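Side-chain contacts in cellulosomal scaffoldin (Bacteroides cellulosolvens, PDB 1TYJ), which carries a type-II cohesin module, a beta-sandwich that probably binds a matching dockerin when the cellulosome is assembled: residues 77-82 and 86-91; 33-38 and 108-113; 6-11 and 16-21; 48-53 and 60-65. All coordinates share one frame; numbering follows the deposited sequence. Where two conformers were deposited one is given.

Interaction 1 of 4, residues 77-82 and 86-91; sequences SKHNLS and LNFGRL
A long-looped hairpin connection between antiparallel strands 73-77 and 85-92 joins Ser77-Leu81 to Leu86-Phe88. Ser77 and Phe88 form a non-hydrogen-bonded pair, their CB atoms 4.0 Å apart on the face of the sheet that carries the Phe88 ring. One residue on, Lys78 N donates to Asn87 O at 2.9 Å, almost straight at 176°; the bond lies just past the strand end and is the one hydrogen bond between the two segments. Beyond it the His79 imidazole takes over. With CG beside the backbone N (chi1 -48°), the ring is turned back to the strand and presents His79 CD2 edge-on to Asn87 N, 3.0 Å away. Leu86 CD2 sits over the centre of one ring face, 3.8 Å from the His79 centroid, a CH-pi contact. Leu86 CD2 also meets Leu81 CD2 at 3.6 Å, on a different side from the ring. The ring's ND1 has a weak hydrogen bond to Thr56 O. With an alanine here, Leu86 CD2 is likely to lose the ring it lies over, a gap opening beside Leu86 and the Asn87 amide and Thr56 O losing its weak partner. The contact belongs to a hairpin at the edge strand 73-77 of one sheet of the cohesin beta-sandwich.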
loop_
_atom_site.group_PDB
_atom_site.type_symbol
_atom_site.label_atom_id
_atom_site.label_comp_id
_atom_site.label_asym_id
_atom_site.label_seq_id
_atom_site.Cartn_x
_atom_site.Cartn_y
_atom_site.Cartn_z
ATOM N N SER A 77 -4.693 8.606 6.038
ATOM C CA SER A 77 -4.474 8.828 4.591
ATOM C C SER A 77 -4.329 10.314 4.359
ATOM O O SER A 77 -5.266 11.079 4.617
ATOM C CB SER A 77 -5.573 8.192 3.698
ATOM O OG SER A 77 -6.917 8.446 4.176
ATOM N N LYS A 78 -3.143 10.706 3.914
ATOM C CA LYS A 78 -2.788 12.113 3.796
ATOM C C LYS A 78 -1.720 12.221 2.708
ATOM O O LYS A 78 -0.495 12.152 2.964
ATOM C CB LYS A 78 -2.349 12.658 5.165
ATOM C CG LYS A 78 -2.169 14.209 5.268
ATOM C CD LYS A 78 -1.619 14.545 6.677
ATOM C CE LYS A 78 -1.742 16.000 7.096
ATOM N NZ LYS A 78 -3.148 16.539 7.304
ATOM N N HIS A 79 -2.228 12.367 1.486
ATOM C CA HIS A 79 -1.410 12.307 0.252
ATOM C C HIS A 79 -0.902 13.674 -0.189
ATOM O O HIS A 79 -1.260 14.719 0.367
ATOM C CB HIS A 79 -2.242 11.683 -0.864
ATOM C CG HIS A 79 -2.935 10.414 -0.441
ATOM N ND1 HIS A 79 -4.288 10.180 -0.621
ATOM C CD2 HIS A 79 -2.432 9.296 0.154
ATOM C CE1 HIS A 79 -4.585 8.968 -0.165
ATOM N NE2 HIS A 79 -3.483 8.429 0.339
ATOM N N ASN A 80 -0.059 13.633 -1.214
ATOM C CA ASN A 80 0.223 14.822 -1.982
ATOM C C ASN A 80 0.101 14.453 -3.447
ATOM O O ASN A 80 1.097 14.150 -4.115
ATOM C CB ASN A 80 1.587 15.389 -1.628
ATOM C CG ASN A 80 1.824 16.722 -2.278
ATOM O OD1 ASN A 80 1.087 17.130 -3.170
ATOM N ND2 ASN A 80 2.880 17.396 -1.869
ATOM N N LEU A 81 -1.140 14.395 -3.943
ATOM C CA LEU A 81 -1.351 13.892 -5.290
ATOM C C LEU A 81 -0.705 14.784 -6.338
ATOM O O LEU A 81 -0.342 14.304 -7.418
ATOM C CB LEU A 81 -2.827 13.709 -5.622
ATOM C CG LEU A 81 -3.608 12.825 -4.633
ATOM C CD1 LEU A 81 -5.093 12.926 -4.886
ATOM C CD2 LEU A 81 -3.120 11.376 -4.676
ATOM N N SER A 82 -0.539 16.061 -6.014
ATOM C CA SER A 82 0.048 16.969 -6.985
ATOM C C SER A 82 1.486 16.545 -7.276
ATOM O O SER A 82 1.982 16.801 -8.381
ATOM C CB SER A 82 0.025 18.432 -6.506
ATOM O OG SER A 82 0.883 18.649 -5.411
ATOM N N LEU A 86 1.396 9.045 -2.456
ATOM C CA LEU A 86 0.374 8.497 -1.570
ATOM C C LEU A 86 1.024 8.213 -0.228
ATOM O O LEU A 86 2.090 7.634 -0.176
ATOM C CB LEU A 86 -0.174 7.192 -2.132
ATOM C CG LEU A 86 -0.861 7.315 -3.500
ATOM C CD1 LEU A 86 -1.101 5.930 -4.080
ATOM C CD2 LEU A 86 -2.158 8.117 -3.385
ATOM N N ASN A 87 0.355 8.543 0.875
ATOM C CA ASN A 87 0.914 8.227 2.200
ATOM C C ASN A 87 -0.282 7.791 3.041
ATOM O O ASN A 87 -1.239 8.579 3.217
ATOM C CB ASN A 87 1.551 9.450 2.843
ATOM C CG ASN A 87 2.246 9.137 4.185
ATOM O OD1 ASN A 87 2.776 8.064 4.400
ATOM N ND2 ASN A 87 2.254 10.087 5.067
ATOM N N PHE A 88 -0.255 6.544 3.507
ATOM C CA PHE A 88 -1.399 6.047 4.259
ATOM C C PHE A 88 -0.976 4.888 5.126
ATOM O O PHE A 88 0.116 4.315 4.964
ATOM C CB PHE A 88 -2.525 5.594 3.281
ATOM C CG PHE A 88 -2.079 4.514 2.290
ATOM C CD1 PHE A 88 -2.340 3.147 2.562
ATOM C CD2 PHE A 88 -1.408 4.862 1.103
ATOM C CE1 PHE A 88 -1.947 2.146 1.669
ATOM C CE2 PHE A 88 -0.981 3.869 0.213
ATOM C CZ PHE A 88 -1.254 2.513 0.478
ATOM N N GLY A 89 -1.847 4.502 6.039
ATOM C CA GLY A 89 -1.483 3.403 6.922
ATOM C C GLY A 89 -2.722 2.922 7.647
ATOM O O GLY A 89 -3.773 3.597 7.649
ATOM N N ARG A 90 -2.574 1.775 8.309
ATOM C CA ARG A 90 -3.640 1.220 9.124
ATOM C C ARG A 90 -3.009 0.382 10.218
ATOM O O ARG A 90 -2.009 -0.310 9.988
ATOM C CB ARG A 90 -4.590 0.364 8.272
ATOM C CG ARG A 90 -5.744 -0.282 9.091
ATOM C CD ARG A 90 -6.766 -0.882 8.112
ATOM N NE ARG A 90 -7.770 -1.702 8.791
ATOM C CZ ARG A 90 -8.974 -1.245 9.162
ATOM N NH1 ARG A 90 -9.319 0.034 8.941
ATOM N NH2 ARG A 90 -9.850 -2.076 9.744
ATOM N N LEU A 91 -3.549 0.491 11.417
ATOM C CA LEU A 91 -2.985 -0.270 12.547
ATOM C C LEU A 91 -4.041 -0.631 13.572
ATOM O O LEU A 91 -5.060 0.043 13.699
ATOM C CB LEU A 91 -1.845 0.495 13.196
ATOM C CG LEU A 91 -2.206 1.841 13.773
ATOM C CD1 LEU A 91 -2.677 1.792 15.217
ATOM C CD2 LEU A 91 -0.956 2.736 13.656
#

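Interaction 2 of 4, residues 33-38 and 108-113; sequences YQFNIK and GAVAKV
Val110 pushes its CG2 methyl into the angle between two aromatic rings, Tyr33 and Phe35, which reach across from the facing sheet. Val110 CG2 lies over one face of the Tyr33 ring but towards its rim, 4.1 Å from Tyr33 CE2. At the edge of the other ring, Val110 CG2 comes 3.8 Å from Phe35 CE1. The two rings also fit each other: Tyr33 CD1 stands 3.3 Å above the plane of Phe35, over its centre. Tyr33 holds CG between its backbone N and carbonyl carbon (chi1 71°), a setting that lays the ring along the interior with the hydroxyl leading towards strand 108-117. There Ala111 CB packs against Tyr33 OH at 3.7 Å, its small side chain accommodating the end of the phenol. Val110 and Ala111 both face Ile22 in a classic beta bulge, and both side chains point into this contact. The strand axes are 9.6 Å apart and cross at -37°. A water in the plane of the Tyr33 ring lies 2.6 Å from Tyr33 OH and donates to Val110 O at 2.8 Å. A leucine in place of Tyr33 would probably strip Val110 CG2 of its flat support and leave this water without its phenol partner. The chemistry is thus apolar packing without a direct hydrogen bond, with one water bridging Tyr33 OH and Val110 O inside the sandwich.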
loop_
_atom_site.group_PDB
_atom_site.type_symbol
_atom_site.label_atom_id
_atom_site.label_comp_id
_atom_site.label_asym_id
_atom_site.label_seq_id
_atom_site.Cartn_x
_atom_site.Cartn_y
_atom_site.Cartn_z
ATOM N N TYR A 33 0.810 -0.970 9.505
ATOM C CA TYR A 33 1.823 -0.483 8.534
ATOM C C TYR A 33 1.601 0.979 8.268
ATOM O O TYR A 33 0.517 1.532 8.544
ATOM C CB TYR A 33 1.729 -1.237 7.175
ATOM C CG TYR A 33 0.476 -0.845 6.410
ATOM C CD1 TYR A 33 0.503 0.222 5.510
ATOM C CD2 TYR A 33 -0.760 -1.460 6.665
ATOM C CE1 TYR A 33 -0.657 0.672 4.858
ATOM C CE2 TYR A 33 -1.942 -1.025 6.001
ATOM C CZ TYR A 33 -1.873 0.053 5.112
ATOM O OH TYR A 33 -2.994 0.489 4.446
ATOM N N GLN A 34 2.616 1.592 7.681
ATOM C CA GLN A 34 2.466 2.893 7.016
ATOM C C GLN A 34 3.318 2.834 5.756
ATOM O O GLN A 34 4.473 2.357 5.806
ATOM C CB GLN A 34 2.941 4.039 7.922
ATOM C CG GLN A 34 2.511 5.392 7.340
ATOM C CD GLN A 34 2.856 6.556 8.225
ATOM O OE1 GLN A 34 2.622 6.522 9.415
ATOM N NE2 GLN A 34 3.387 7.608 7.626
ATOM N N PHE A 35 2.769 3.335 4.652
ATOM C CA PHE A 35 3.469 3.352 3.354
ATOM C C PHE A 35 3.564 4.753 2.781
ATOM O O PHE A 35 2.620 5.538 2.949
ATOM C CB PHE A 35 2.727 2.508 2.311
ATOM C CG PHE A 35 2.649 1.037 2.627
ATOM C CD1 PHE A 35 1.506 0.312 2.264
ATOM C CD2 PHE A 35 3.702 0.363 3.297
ATOM C CE1 PHE A 35 1.432 -1.039 2.504
ATOM C CE2 PHE A 35 3.612 -0.997 3.562
ATOM C CZ PHE A 35 2.483 -1.699 3.163
ATOM N N ASN A 36 4.692 5.043 2.117
ATOM C CA ASN A 36 4.829 6.220 1.276
ATOM C C ASN A 36 5.114 5.683 -0.128
ATOM O O ASN A 36 6.122 4.982 -0.336
ATOM C CB ASN A 36 5.998 7.090 1.756
ATOM C CG ASN A 36 5.976 8.454 1.103
ATOM O OD1 ASN A 36 6.754 8.739 0.164
ATOM N ND2 ASN A 36 5.033 9.275 1.525
ATOM N N ILE A 37 4.216 5.976 -1.072
ATOM C CA ILE A 37 4.260 5.394 -2.442
ATOM C C ILE A 37 4.254 6.481 -3.490
ATOM O O ILE A 37 3.461 7.422 -3.427
ATOM C CB ILE A 37 3.068 4.427 -2.669
ATOM C CG1 ILE A 37 3.138 3.273 -1.672
ATOM C CG2 ILE A 37 2.989 3.964 -4.149
ATOM C CD1 ILE A 37 1.928 2.292 -1.749
ATOM N N LYS A 38 5.162 6.376 -4.455
ATOM C CA LYS A 38 5.240 7.396 -5.503
ATOM C C LYS A 38 4.698 6.799 -6.789
ATOM O O LYS A 38 4.891 5.616 -7.069
ATOM C CB LYS A 38 6.709 7.839 -5.643
ATOM C CG LYS A 38 7.010 8.776 -6.772
ATOM C CD LYS A 38 7.129 10.182 -6.245
ATOM C CE LYS A 38 6.985 11.200 -7.352
ATOM N NZ LYS A 38 5.730 11.065 -8.134
ATOM N N GLY A 108 -0.592 -11.904 3.818
ATOM C CA GLY A 108 -1.846 -11.600 3.157
ATOM C C GLY A 108 -1.950 -10.174 2.653
ATOM O O GLY A 108 -1.025 -9.374 2.857
ATOM N N ALA A 109 -3.097 -9.837 2.040
ATOM C CA ALA A 109 -3.241 -8.484 1.499
ATOM C C ALA A 109 -3.565 -7.481 2.614
ATOM O O ALA A 109 -4.452 -7.738 3.442
ATOM C CB ALA A 109 -4.322 -8.435 0.436
ATOM N N VAL A 110 -2.851 -6.340 2.609
ATOM C CA VAL A 110 -3.138 -5.250 3.531
ATOM C C VAL A 110 -3.865 -4.038 2.939
ATOM O O VAL A 110 -4.560 -3.299 3.682
ATOM C CB VAL A 110 -1.851 -4.776 4.271
ATOM C CG1 VAL A 110 -1.139 -5.988 4.886
ATOM C CG2 VAL A 110 -0.879 -3.974 3.327
ATOM N N ALA A 111 -3.717 -3.805 1.629
ATOM C CA ALA A 111 -4.322 -2.622 0.987
ATOM C C ALA A 111 -4.324 -2.874 -0.486
ATOM O O ALA A 111 -3.517 -3.693 -0.990
ATOM C CB ALA A 111 -3.492 -1.357 1.272
ATOM N N LYS A 112 -5.183 -2.138 -1.189
ATOM C CA LYS A 112 -5.138 -2.124 -2.648
ATOM C C LYS A 112 -5.302 -0.706 -3.127
ATOM O O LYS A 112 -6.128 0.030 -2.614
ATOM C CB LYS A 112 -6.235 -2.964 -3.280
ATOM C CG LYS A 112 -6.398 -4.358 -2.652
ATOM C CD LYS A 112 -7.549 -5.085 -3.274
ATOM C CE LYS A 112 -7.750 -6.392 -2.550
ATOM N NZ LYS A 112 -8.971 -7.105 -3.051
ATOM N N VAL A 113 -4.554 -0.351 -4.162
ATOM C CA VAL A 113 -4.676 0.975 -4.747
ATOM C C VAL A 113 -4.953 0.794 -6.220
ATOM O O VAL A 113 -4.176 0.162 -6.939
ATOM C CB VAL A 113 -3.388 1.779 -4.591
ATOM C CG1 VAL A 113 -3.484 3.148 -5.274
ATOM C CG2 VAL A 113 -3.026 1.959 -3.134
HETATM O O HOH W 1 -5.201 -0.800 4.848
#

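Interaction 3 of 4, residues 6-11 and 16-21; sequences AIDNDK and DKVTLT
Asp8 and Thr19 are brought together by the first torsion of the aspartate: chi1 of 54° sets CG between the backbone N and the carbonyl carbon, folding the carboxylate over its own chain and onto strand 17-25. Asp8 OD1 then accepts Thr19 N at 2.9 Å and 175°, and also Asn9 N at 2.8 Å. The two donors reach it from opposite faces of the carboxylate plane, which should fix the group's rotation. A side-chain oxygen thereby takes up an amide of strand 17-25 just where regular pairing fails, since the return bond from Asp8 N to Thr19 O is weak. Before that point pairing is regular: Ala6 and Thr21 exchange two backbone bonds, and Ile7 lies beside Leu20 as a non-hydrogen-bonded pair. The other carboxylate oxygen, Asp8 OD2, accepts from a water at 2.6 Å that also binds Thr19 OG1, a hydroxyl that has a further partner in Thr114. On the inward face Ile7 CG2 meets Val18 CG2 at 3.7 Å. Val18 holds that methyl anti to its backbone N, and Val18 CG2 passes 3.5 Å from Asn9 O. A second water joins Lys11 O to Asp16 OD2, which is further held by Ala13 N and a salt bridge to Lys170. Leu128 of strand 126-131 covers Ile7, Val18 and Leu20 from the opposing sheet, while strand 108-117 pairs with strand 17-25 along its other edge.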
loop_
_atom_site.group_PDB
_atom_site.type_symbol
_atom_site.label_atom_id
_atom_site.label_comp_id
_atom_site.label_asym_id
_atom_site.label_seq_id
_atom_site.Cartn_x
_atom_site.Cartn_y
_atom_site.Cartn_z
ATOM N N ALA A 6 1.080 -7.287 -6.238
ATOM C CA ALA A 6 0.557 -7.985 -7.421
ATOM C C ALA A 6 -0.210 -6.963 -8.219
ATOM O O ALA A 6 -0.883 -6.074 -7.650
ATOM C CB ALA A 6 -0.373 -9.116 -7.026
ATOM N N ILE A 7 -0.092 -7.090 -9.538
ATOM C CA ILE A 7 -0.814 -6.238 -10.493
ATOM C C ILE A 7 -1.879 -7.093 -11.191
ATOM O O ILE A 7 -1.574 -8.181 -11.690
ATOM C CB ILE A 7 0.181 -5.612 -11.510
ATOM C CG1 ILE A 7 1.150 -4.692 -10.774
ATOM C CG2 ILE A 7 -0.577 -4.868 -12.602
ATOM C CD1 ILE A 7 2.285 -4.156 -11.665
ATOM N N ASP A 8 -3.132 -6.621 -11.227
ATOM C CA ASP A 8 -4.212 -7.475 -11.772
ATOM C C ASP A 8 -4.118 -7.630 -13.270
ATOM O O ASP A 8 -4.240 -8.751 -13.780
ATOM C CB ASP A 8 -5.618 -7.038 -11.337
ATOM C CG ASP A 8 -5.944 -5.563 -11.638
ATOM O OD1 ASP A 8 -5.091 -4.776 -12.095
ATOM O OD2 ASP A 8 -7.121 -5.206 -11.375
ATOM N N ASN A 9 -3.886 -6.516 -13.963
ATOM C CA ASN A 9 -3.684 -6.592 -15.413
ATOM C C ASN A 9 -2.623 -5.602 -15.899
ATOM O O ASN A 9 -2.737 -4.398 -15.699
ATOM C CB ASN A 9 -5.011 -6.522 -16.168
ATOM C CG ASN A 9 -6.058 -5.667 -15.450
ATOM O OD1 ASN A 9 -7.092 -6.178 -15.032
ATOM N ND2 ASN A 9 -5.782 -4.358 -15.298
ATOM N N ASP A 10 -1.552 -6.219 -16.410
ATOM C CA ASP A 10 -0.295 -5.729 -16.973
ATOM C C ASP A 10 -0.432 -4.805 -18.138
ATOM O O ASP A 10 0.479 -4.011 -18.413
ATOM C CB ASP A 10 0.375 -6.979 -17.680
ATOM C CG ASP A 10 1.358 -7.658 -16.844
ATOM O OD1 ASP A 10 2.541 -7.290 -16.885
ATOM O OD2 ASP A 10 0.958 -8.607 -16.151
ATOM N N LYS A 11 -1.517 -4.992 -18.886
ATOM C CA LYS A 11 -1.657 -4.325 -20.196
ATOM C C LYS A 11 -2.895 -3.461 -20.112
ATOM O O LYS A 11 -3.992 -3.962 -19.828
ATOM C CB LYS A 11 -1.823 -5.343 -21.328
ATOM C CG LYS A 11 -0.584 -6.121 -21.624
ATOM C CD LYS A 11 -0.621 -6.699 -23.047
ATOM C CE LYS A 11 0.742 -6.585 -23.694
ATOM N NZ LYS A 11 1.148 -5.183 -24.149
ATOM N N ASP A 16 -8.520 2.608 -18.704
ATOM C CA ASP A 16 -8.594 1.349 -17.948
ATOM C C ASP A 16 -8.186 1.596 -16.503
ATOM O O ASP A 16 -7.463 2.567 -16.205
ATOM C CB ASP A 16 -7.625 0.305 -18.547
ATOM C CG ASP A 16 -8.156 -0.326 -19.839
ATOM O OD1 ASP A 16 -9.328 -0.059 -20.208
ATOM O OD2 ASP A 16 -7.390 -1.103 -20.470
ATOM N N LYS A 17 -8.603 0.681 -15.620
ATOM C CA LYS A 17 -8.211 0.754 -14.212
ATOM C C LYS A 17 -7.233 -0.401 -13.985
ATOM O O LYS A 17 -7.421 -1.518 -14.533
ATOM C CB LYS A 17 -9.400 0.505 -13.292
ATOM C CG LYS A 17 -10.628 1.348 -13.534
ATOM C CD LYS A 17 -10.489 2.736 -13.051
ATOM C CE LYS A 17 -11.738 3.558 -13.468
ATOM N NZ LYS A 17 -13.067 3.033 -12.988
ATOM N N VAL A 18 -6.198 -0.149 -13.195
ATOM C CA VAL A 18 -5.246 -1.193 -12.847
ATOM C C VAL A 18 -5.029 -1.112 -11.343
ATOM O O VAL A 18 -4.910 -0.008 -10.802
ATOM C CB VAL A 18 -3.890 -1.000 -13.647
ATOM C CG1 VAL A 18 -3.345 0.455 -13.594
ATOM C CG2 VAL A 18 -2.835 -2.025 -13.173
ATOM N N THR A 19 -5.037 -2.273 -10.685
ATOM C CA THR A 19 -4.950 -2.310 -9.225
ATOM C C THR A 19 -3.642 -2.929 -8.731
ATOM O O THR A 19 -3.250 -4.015 -9.192
ATOM C CB THR A 19 -6.172 -3.030 -8.664
ATOM O OG1 THR A 19 -7.345 -2.319 -9.083
ATOM C CG2 THR A 19 -6.145 -3.134 -7.122
ATOM N N LEU A 20 -2.969 -2.208 -7.833
ATOM C CA LEU A 20 -1.831 -2.726 -7.089
ATOM C C LEU A 20 -2.361 -3.306 -5.773
ATOM O O LEU A 20 -2.840 -2.558 -4.910
ATOM C CB LEU A 20 -0.884 -1.566 -6.772
ATOM C CG LEU A 20 0.468 -1.942 -6.122
ATOM C CD1 LEU A 20 1.340 -2.697 -7.155
ATOM C CD2 LEU A 20 1.215 -0.709 -5.594
ATOM N N THR A 21 -2.280 -4.625 -5.613
ATOM C CA THR A 21 -2.601 -5.237 -4.340
ATOM C C THR A 21 -1.287 -5.330 -3.556
ATOM O O THR A 21 -0.249 -5.784 -4.098
ATOM C CB THR A 21 -3.212 -6.614 -4.556
ATOM O OG1 THR A 21 -4.489 -6.485 -5.210
ATOM C CG2 THR A 21 -3.411 -7.328 -3.208
HETATM O O HOH W 2 -8.210 -2.901 -11.563
HETATM O O HOH W 3 -6.530 -3.676 -18.790
#

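Interaction 4 of 4, residues 48-53 and 60-65; sequences DTIADE and MPDYGT. With MOH (methanol), chain G.
Asp62 provides most of the surface buried here, followed by Thr49 and, to a lesser degree, Ile50. The Asp62 carboxylate swings towards the 48-53 turn with CG beside the backbone N (chi1 -58°), and both its oxygens come near the threonine hydroxyl. Thr49 OG1 lies 3.3 Å from Asp62 OD1 and slightly farther from OD2, but the angle is too poor for a hydrogen bond, so the two polar groups meet obliquely as packing. Ile50 adds a more distant touch, CG1 standing 4.1 Å from Asp62 OD1 as the side chains pass in opposite directions.

The shape of the turn comes from Asp48. Asp48 OD2 accepts Ile50 N at 2.9 Å, an Asx turn, and Ala51 N at 3.0 Å. The first donor arrives nearly along the C-O axis, the second from above the carboxylate plane. This double grip pins the backbone that presents Thr49 and Ile50. Asp52 and Glu53 both face Asp48 in a G1 beta bulge that closes the turn. Asp48 OD2 and Asp62 OD1 are 5.3 Å apart, and their like charges are probably eased by a water that donates to Asp48 OD2 at 3.2 Å and only weakly to Asp62 OD1. A methanol, probably from the crystallisation liquor, accepts from Met60 N at 2.9 Å.

The turn links strands 44-48 and 53-54, while the short, weakly bonded strand 62-63 lies along strand 108-117, Asp62 bonding to Lys112 through the backbone; Thr114 of that strand touches Thr49.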
loop_
_atom_site.group_PDB
_atom_site.type_symbol
_atom_site.label_atom_id
_atom_site.label_comp_id
_atom_site.label_asym_id
_atom_site.label_seq_id
_atom_site.Cartn_x
_atom_site.Cartn_y
_atom_site.Cartn_z
ATOM N N ASP A 48 -10.812 5.939 -6.589
ATOM C CA ASP A 48 -11.642 5.342 -5.550
ATOM C C ASP A 48 -12.740 4.517 -6.208
ATOM O O ASP A 48 -13.651 5.071 -6.838
ATOM C CB ASP A 48 -12.226 6.469 -4.705
ATOM C CG ASP A 48 -13.147 5.975 -3.607
ATOM O OD1 ASP A 48 -13.356 6.782 -2.680
ATOM O OD2 ASP A 48 -13.659 4.829 -3.670
ATOM N N THR A 49 -12.642 3.197 -6.068
ATOM C CA THR A 49 -13.550 2.282 -6.780
ATOM C C THR A 49 -14.901 2.145 -6.087
ATOM O O THR A 49 -15.874 1.678 -6.702
ATOM C CB THR A 49 -12.935 0.870 -6.950
ATOM O OG1 THR A 49 -12.444 0.433 -5.679
ATOM C CG2 THR A 49 -11.789 0.917 -7.976
ATOM N N ILE A 50 -14.973 2.538 -4.825
ATOM C CA ILE A 50 -16.278 2.450 -4.135
ATOM C C ILE A 50 -17.151 3.646 -4.526
ATOM O O ILE A 50 -18.314 3.483 -4.940
ATOM C CB ILE A 50 -16.138 2.329 -2.607
ATOM C CG1 ILE A 50 -15.413 1.026 -2.255
ATOM C CG2 ILE A 50 -17.536 2.322 -1.960
ATOM C CD1 ILE A 50 -15.216 0.798 -0.757
ATOM N N ALA A 51 -16.577 4.840 -4.399
ATOM C CA ALA A 51 -17.195 6.083 -4.845
ATOM C C ALA A 51 -17.206 6.277 -6.360
ATOM O O ALA A 51 -17.988 7.095 -6.881
ATOM C CB ALA A 51 -16.513 7.261 -4.184
ATOM N N ASP A 52 -16.322 5.566 -7.070
ATOM C CA ASP A 52 -16.122 5.760 -8.522
ATOM C C ASP A 52 -15.722 7.193 -8.864
ATOM O O ASP A 52 -16.368 7.878 -9.685
ATOM C CB ASP A 52 -17.355 5.318 -9.337
ATOM C CG ASP A 52 -17.030 5.065 -10.786
ATOM O OD1 ASP A 52 -15.856 4.946 -11.140
ATOM O OD2 ASP A 52 -17.955 4.962 -11.606
ATOM N N GLU A 53 -14.658 7.664 -8.213
ATOM C CA GLU A 53 -14.206 9.047 -8.331
ATOM C C GLU A 53 -12.717 9.052 -8.091
ATOM O O GLU A 53 -12.227 8.142 -7.432
ATOM C CB GLU A 53 -14.809 9.875 -7.197
ATOM C CG GLU A 53 -16.294 10.147 -7.286
ATOM C CD GLU A 53 -16.722 11.063 -6.148
ATOM O OE1 GLU A 53 -16.225 12.216 -6.073
ATOM O OE2 GLU A 53 -17.522 10.616 -5.309
ATOM N N MET A 60 -8.728 7.135 1.655
ATOM C CA MET A 60 -8.089 5.899 2.084
ATOM C C MET A 60 -8.167 4.854 0.958
ATOM O O MET A 60 -9.254 4.632 0.385
ATOM C CB MET A 60 -8.808 5.320 3.305
ATOM C CG MET A 60 -8.079 4.152 3.937
ATOM S SD MET A 60 -6.500 4.649 4.690
ATOM C CE MET A 60 -5.781 3.009 5.009
ATOM N N PRO A 61 -7.025 4.185 0.634
ATOM C CA PRO A 61 -7.100 3.041 -0.281
ATOM C C PRO A 61 -8.000 1.904 0.177
ATOM O O PRO A 61 -8.446 1.857 1.328
ATOM C CB PRO A 61 -5.645 2.535 -0.347
ATOM C CG PRO A 61 -4.794 3.838 -0.039
ATOM C CD PRO A 61 -5.637 4.485 1.061
ATOM N N ASP A 62 -8.281 0.980 -0.731
ATOM C CA ASP A 62 -9.116 -0.154 -0.406
ATOM C C ASP A 62 -8.422 -1.062 0.599
ATOM O O ASP A 62 -7.209 -1.134 0.655
ATOM C CB ASP A 62 -9.467 -0.953 -1.670
ATOM C CG ASP A 62 -10.183 -0.104 -2.715
ATOM O OD1 ASP A 62 -11.380 0.194 -2.539
ATOM O OD2 ASP A 62 -9.517 0.337 -3.689
ATOM N N TYR A 63 -9.221 -1.758 1.407
ATOM C CA TYR A 63 -8.680 -2.703 2.346
ATOM C C TYR A 63 -8.313 -4.050 1.681
ATOM O O TYR A 63 -8.764 -4.378 0.563
ATOM C CB TYR A 63 -9.687 -2.953 3.463
ATOM C CG TYR A 63 -10.052 -1.755 4.305
ATOM C CD1 TYR A 63 -11.380 -1.553 4.689
ATOM C CD2 TYR A 63 -9.071 -0.837 4.759
ATOM C CE1 TYR A 63 -11.752 -0.477 5.504
ATOM C CE2 TYR A 63 -9.439 0.289 5.531
ATOM C CZ TYR A 63 -10.777 0.446 5.916
ATOM O OH TYR A 63 -11.182 1.496 6.715
ATOM N N GLY A 64 -7.437 -4.781 2.375
ATOM C CA GLY A 64 -7.125 -6.167 2.073
ATOM C C GLY A 64 -7.848 -7.052 3.075
ATOM O O GLY A 64 -8.884 -6.669 3.643
ATOM N N THR A 65 -7.314 -8.227 3.305
ATOM C CA THR A 65 -7.951 -9.144 4.255
ATOM C C THR A 65 -7.365 -9.033 5.669
ATOM O O THR A 65 -8.013 -9.434 6.647
ATOM C CB THR A 65 -7.839 -10.594 3.781
ATOM O OG1 THR A 65 -6.468 -10.903 3.651
ATOM C CG2 THR A 65 -8.446 -10.752 2.390
HETATM C C MOH G . -12.538 8.331 2.304
HETATM O O MOH G . -11.257 7.903 2.883
HETATM O O HOH W 4 -12.467 3.233 -1.208
#

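Along the chain interaction 3 comes first; interaction 4 and then interaction 1 follow within the long connection between the two segments of interaction 2. Interaction 2 lies at the middle of the sandwich and bridges its sheets. Its strand 30-38 neighbours strand 85-92 of interaction 1, with centres about 9 Å apart. On the other side, strand 108-117 pairs with strand 17-25 of interaction 3 and runs beside the weakly bonded strand 62-63 of interaction 4, centres about 14 and 12 Å away. Interactions 1 and 3 are farthest apart, about 20 Å between centres. Pro61 packing on Phe88 ties the surface segments of interaction 4 to the strand of interaction 1, within one cohesin domain.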